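Local coordinates for protein contact-dependent inhibitor A (Escherichia coli NC101, PDB 5I4Q) that is the toxin domain of a contact-dependent growth inhibition system and probably acts inside a neighbouring bacterium unless its cognate immunity protein binds it, at residues L48-K53 with E68-E73; D20-S25 with V42-V47. All blocks are in the same frame, centred on the assembly; numbering follows the deposited sequence.

Interaction 1 of 2, residues L48-K53 with E68-E73; sequences LNSNPK and EGAGLE
With chi1 at 69°, the hydroxyl of Ser50 is held between its own backbone N and carbonyl carbon, a rotation that lays OG against the backbone of Gly69, with OG 3.3 Å from Gly69 CA. Gly69 has no side chain, and the hydroxyl rests directly on its main chain. Ser50 OG also hydrogen-bonds the carbonyl O of Val47, just before the segment, in the last turn of helix 40-48. One atom back, Ser50 CB sits 4.0 Å from Ala70 CB, a small apolar contact at the start of the turn.

Further along, the side chains of Lys53 and Glu68 both leave with CG anti to the backbone N and set out on one face of the sheet, but the Lys53 chain bends at chi3 (-68°) and its end leads away. Their polar ends do not meet: NZ of Lys53 stays 5.9 Å from OE1 of Glu68, and that oxygen instead makes a salt bridge to Arg66.

The backbones provide the directional evidence. Lys53 and Glu68 form an antiparallel hydrogen-bonded pair, Lys53 N to Glu68 O at 3.0 Å and Glu68 N to Lys53 O at 2.9 Å. Pro52 CA also approaches Glu68 O, at 3.3 Å, just before the pairing begins.

Gly69 to Leu72 form a type I' turn, closed by reciprocal backbone bonds, that links strands 65-69 and 72-77 as a tight hairpin. Through the Lys53-Glu68 pair the loop after helix 40-48 enters the sheet as its outer strand 53-56, while Ala70 and Leu72 lean back on that helix.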
# COMPACT_ATOMS: atom_id res chain seq x y z
N LEU A 48 20.83 -16.47 -21.54
CA LEU A 48 21.66 -17.18 -22.48
C LEU A 48 22.27 -18.41 -21.79
O LEU A 48 22.47 -19.40 -22.44
CB LEU A 48 22.76 -16.26 -23.04
CG LEU A 48 22.29 -15.23 -24.06
CD1 LEU A 48 23.44 -14.31 -24.45
CD2 LEU A 48 21.73 -15.88 -25.33
N ASN A 49 22.51 -18.33 -20.48
CA ASN A 49 23.12 -19.39 -19.65
C ASN A 49 22.13 -20.29 -18.93
O ASN A 49 22.51 -21.06 -18.02
CB ASN A 49 24.06 -18.73 -18.61
CG ASN A 49 25.35 -18.24 -19.24
OD1 ASN A 49 25.72 -18.69 -20.30
ND2 ASN A 49 26.02 -17.35 -18.59
N SER A 50 20.87 -20.22 -19.30
CA SER A 50 19.80 -20.97 -18.59
C SER A 50 19.30 -22.16 -19.38
O SER A 50 18.21 -22.62 -19.12
CB SER A 50 18.57 -20.08 -18.36
OG SER A 50 17.94 -19.81 -19.59
N ASN A 51 20.08 -22.64 -20.34
CA ASN A 51 19.58 -23.55 -21.37
C ASN A 51 18.24 -23.10 -21.87
O ASN A 51 17.25 -23.75 -21.68
CB ASN A 51 19.43 -24.97 -20.83
CG ASN A 51 19.00 -25.96 -21.91
OD1 ASN A 51 19.38 -25.86 -23.08
ND2 ASN A 51 18.22 -26.95 -21.50
N PRO A 52 18.20 -21.96 -22.52
CA PRO A 52 16.87 -21.44 -22.83
C PRO A 52 16.16 -22.20 -23.96
O PRO A 52 16.82 -22.81 -24.80
CB PRO A 52 17.17 -20.00 -23.23
CG PRO A 52 18.59 -20.03 -23.74
CD PRO A 52 19.30 -21.06 -22.93
N LYS A 53 14.83 -22.19 -23.95
CA LYS A 53 14.00 -22.62 -25.05
C LYS A 53 14.12 -21.56 -26.15
O LYS A 53 13.91 -20.37 -25.90
CB LYS A 53 12.57 -22.72 -24.56
CG LYS A 53 11.50 -23.06 -25.58
CD LYS A 53 10.22 -23.50 -24.86
CE LYS A 53 10.40 -24.85 -24.13
NZ LYS A 53 9.36 -25.17 -23.10
N GLU A 68 13.67 -18.19 -23.95
CA GLU A 68 12.97 -18.21 -22.68
C GLU A 68 13.72 -19.03 -21.64
O GLU A 68 13.97 -20.20 -21.84
CB GLU A 68 11.59 -18.80 -22.86
CG GLU A 68 10.71 -18.62 -21.61
CD GLU A 68 9.25 -18.96 -21.84
OE1 GLU A 68 8.89 -19.30 -23.00
OE2 GLU A 68 8.46 -18.89 -20.87
N GLY A 69 14.05 -18.41 -20.52
CA GLY A 69 14.77 -19.06 -19.47
C GLY A 69 15.05 -18.08 -18.36
O GLY A 69 14.91 -16.90 -18.55
N ALA A 70 15.40 -18.60 -17.20
CA ALA A 70 15.68 -17.82 -16.01
C ALA A 70 14.58 -16.86 -15.62
O ALA A 70 14.82 -15.78 -15.08
CB ALA A 70 16.99 -17.07 -16.19
N GLY A 71 13.35 -17.25 -15.87
CA GLY A 71 12.23 -16.38 -15.52
C GLY A 71 11.96 -15.25 -16.52
O GLY A 71 11.15 -14.41 -16.26
N LEU A 72 12.63 -15.25 -17.66
CA LEU A 72 12.52 -14.15 -18.60
C LEU A 72 12.36 -14.67 -20.02
O LEU A 72 12.65 -15.82 -20.30
CB LEU A 72 13.77 -13.26 -18.53
CG LEU A 72 14.22 -12.70 -17.20
CD1 LEU A 72 15.71 -12.53 -17.21
CD2 LEU A 72 13.57 -11.35 -16.94
N GLU A 73 11.88 -13.77 -20.89
CA GLU A 73 11.68 -13.96 -22.31
C GLU A 73 12.42 -12.84 -22.93
O GLU A 73 12.31 -11.66 -22.52
CB GLU A 73 10.23 -13.81 -22.77
CG GLU A 73 9.23 -14.73 -22.07
CD GLU A 73 7.75 -14.34 -22.29
OE1 GLU A 73 7.48 -13.39 -23.06
OE2 GLU A 73 6.85 -15.00 -21.67

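Interaction 2 of 2, residues D20-S25 with V42-V47; sequences DGMKFS and VQAREV
Arg45 NH1 is held by a salt bridge to an acidic side chain of another protein in the assembly, while Asp20 OD2 stays 4.5 Å from Arg45 NH1, beyond salt-bridge range. Asp20 OD2 comes in at the edge of the guanidinium, near its plane; at that distance any attraction between the two is long-range.

The tighter evidence of contact lies with Met22, which is selenomethionine in this crystal. Its CG is anti to the carbonyl carbon, and the selenium touches two places at once, 3.9 Å from Ala44 CB and 3.9 Å from Arg45 N. The bend at chi3 (-77°) then carries CE toward Arg45, where Met22 CE comes to 4.4 Å from Arg45 CB. Two residues on, Phe24 brings CZ within 4.5 Å of Ala44 CB, meeting the methyl obliquely. Alternation along the strand explains the pairing: Met22 and Phe24 point to the helix, and Lys23 between them has a cation-pi contact with Phe16.

Strand 22-25 and helix 42-47 pass with axes 9.9 Å apart and N-to-C directions 134° from parallel. The small Ala44 occupies the nearest backbone position, facing Met22. Phe24 is further enclosed by helix 26-34 and by an edge-to-face stack on Phe41.

Chemically, the interface is dispersion packing of Met22 and Phe24 on Ala44, with none of the directional bonding that would fix strand against helix. Charge is confined to its margin, where Arg45 is committed to the partner protein and Asp20 can probably contribute little more than a favourable field.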
# COMPACT_ATOMS: atom_id res chain seq x y z
N ASP A 20 30.67 -8.02 -24.08
CA ASP A 20 30.63 -9.50 -24.03
C ASP A 20 29.83 -10.10 -25.21
O ASP A 20 29.14 -11.12 -25.08
CB ASP A 20 30.00 -9.95 -22.71
CG ASP A 20 30.50 -11.32 -22.20
OD1 ASP A 20 31.58 -11.80 -22.62
OD2 ASP A 20 29.80 -11.90 -21.33
N GLY A 21 29.90 -9.43 -26.34
CA GLY A 21 29.13 -9.87 -27.49
C GLY A 21 27.62 -9.62 -27.42
O GLY A 21 26.88 -10.12 -28.27
N MSE A 22 27.15 -8.86 -26.43
CA MSE A 22 25.75 -8.46 -26.37
C MSE A 22 25.61 -6.99 -26.68
O MSE A 22 26.53 -6.19 -26.44
CB MSE A 22 25.20 -8.68 -24.98
CG MSE A 22 25.08 -10.16 -24.60
SE MSE A 22 24.61 -10.33 -22.67
CE MSE A 22 26.36 -9.95 -21.80
N LYS A 23 24.44 -6.59 -27.17
CA LYS A 23 24.20 -5.18 -27.33
C LYS A 23 22.75 -4.81 -27.17
O LYS A 23 21.86 -5.61 -27.43
CB LYS A 23 24.80 -4.65 -28.65
CG LYS A 23 23.92 -4.75 -29.87
CD LYS A 23 24.69 -4.25 -31.10
CE LYS A 23 23.93 -4.54 -32.40
NZ LYS A 23 24.72 -4.23 -33.63
N PHE A 24 22.56 -3.58 -26.69
CA PHE A 24 21.27 -2.93 -26.50
C PHE A 24 21.25 -1.57 -27.18
O PHE A 24 22.22 -0.82 -27.05
CB PHE A 24 21.02 -2.63 -25.01
CG PHE A 24 20.60 -3.82 -24.21
CD1 PHE A 24 21.54 -4.72 -23.70
CD2 PHE A 24 19.27 -4.04 -23.91
CE1 PHE A 24 21.15 -5.81 -22.94
CE2 PHE A 24 18.87 -5.11 -23.17
CZ PHE A 24 19.81 -6.01 -22.68
N SER A 25 20.16 -1.19 -27.84
CA SER A 25 20.05 0.23 -28.29
C SER A 25 20.14 1.20 -27.09
O SER A 25 19.81 0.85 -25.95
CB SER A 25 18.77 0.49 -29.08
OG SER A 25 17.67 0.66 -28.23
N VAL A 42 23.29 -8.27 -17.37
CA VAL A 42 23.20 -9.39 -16.43
C VAL A 42 21.93 -10.23 -16.68
O VAL A 42 22.01 -11.45 -16.78
CB VAL A 42 23.23 -8.88 -15.00
CG1 VAL A 42 22.91 -10.03 -14.05
CG2 VAL A 42 24.58 -8.28 -14.69
N GLN A 43 20.78 -9.59 -16.84
CA GLN A 43 19.54 -10.33 -17.18
C GLN A 43 19.72 -11.19 -18.45
O GLN A 43 19.34 -12.37 -18.49
CB GLN A 43 18.35 -9.40 -17.40
CG GLN A 43 17.92 -8.53 -16.20
CD GLN A 43 16.79 -7.57 -16.60
OE1 GLN A 43 15.79 -7.99 -17.21
NE2 GLN A 43 16.93 -6.28 -16.26
N ALA A 44 20.26 -10.59 -19.50
CA ALA A 44 20.34 -11.29 -20.81
C ALA A 44 21.32 -12.46 -20.73
O ALA A 44 21.10 -13.53 -21.30
CB ALA A 44 20.78 -10.31 -21.90
N ARG A 45 22.41 -12.25 -20.03
CA ARG A 45 23.34 -13.34 -19.80
C ARG A 45 22.70 -14.48 -19.03
O ARG A 45 22.90 -15.67 -19.37
CB ARG A 45 24.58 -12.84 -19.07
CG ARG A 45 25.63 -13.92 -18.80
CD ARG A 45 26.94 -13.29 -18.32
NE ARG A 45 26.78 -12.71 -17.01
CZ ARG A 45 27.69 -11.96 -16.39
NH1 ARG A 45 28.86 -11.70 -16.96
NH2 ARG A 45 27.41 -11.47 -15.17
N GLU A 46 21.92 -14.16 -18.02
CA GLU A 46 21.19 -15.22 -17.32
C GLU A 46 20.36 -16.02 -18.30
O GLU A 46 20.32 -17.25 -18.25
CB GLU A 46 20.29 -14.69 -16.19
CG GLU A 46 21.05 -14.19 -14.96
CD GLU A 46 22.03 -15.23 -14.40
OE1 GLU A 46 21.58 -16.25 -13.90
OE2 GLU A 46 23.25 -15.05 -14.49
N VAL A 47 19.69 -15.33 -19.22
CA VAL A 47 18.85 -16.08 -20.16
C VAL A 47 19.73 -17.02 -21.02
O VAL A 47 19.40 -18.16 -21.22
CB VAL A 47 18.01 -15.16 -21.05
CG1 VAL A 47 17.20 -15.98 -22.04
CG2 VAL A 47 17.06 -14.33 -20.19

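From the N terminus the chain forms strands 8-12 and 16-19 before strand 22-25, which interaction 2 brings against helix 40-48, closing a loop of 16 residues that is mostly helical and includes helix 26-34. The chain then leaves helix 40-48, and interaction 1 closes a second loop of 14 residues, six of them in strands and none in a helix, between 48-53 and 68-73. The two are in series, neither nested nor crossed, with centres about 12 Å apart. Helix 40-48 is their common element: Val47 O lies 3.2 Å from Pro52 CG, and Val47 CG2 lies 3.7 Å from Leu72 CD1. The helix thus ties the three-stranded sheet, through strand 22-25, to the four-stranded sheet that begins at 53-56.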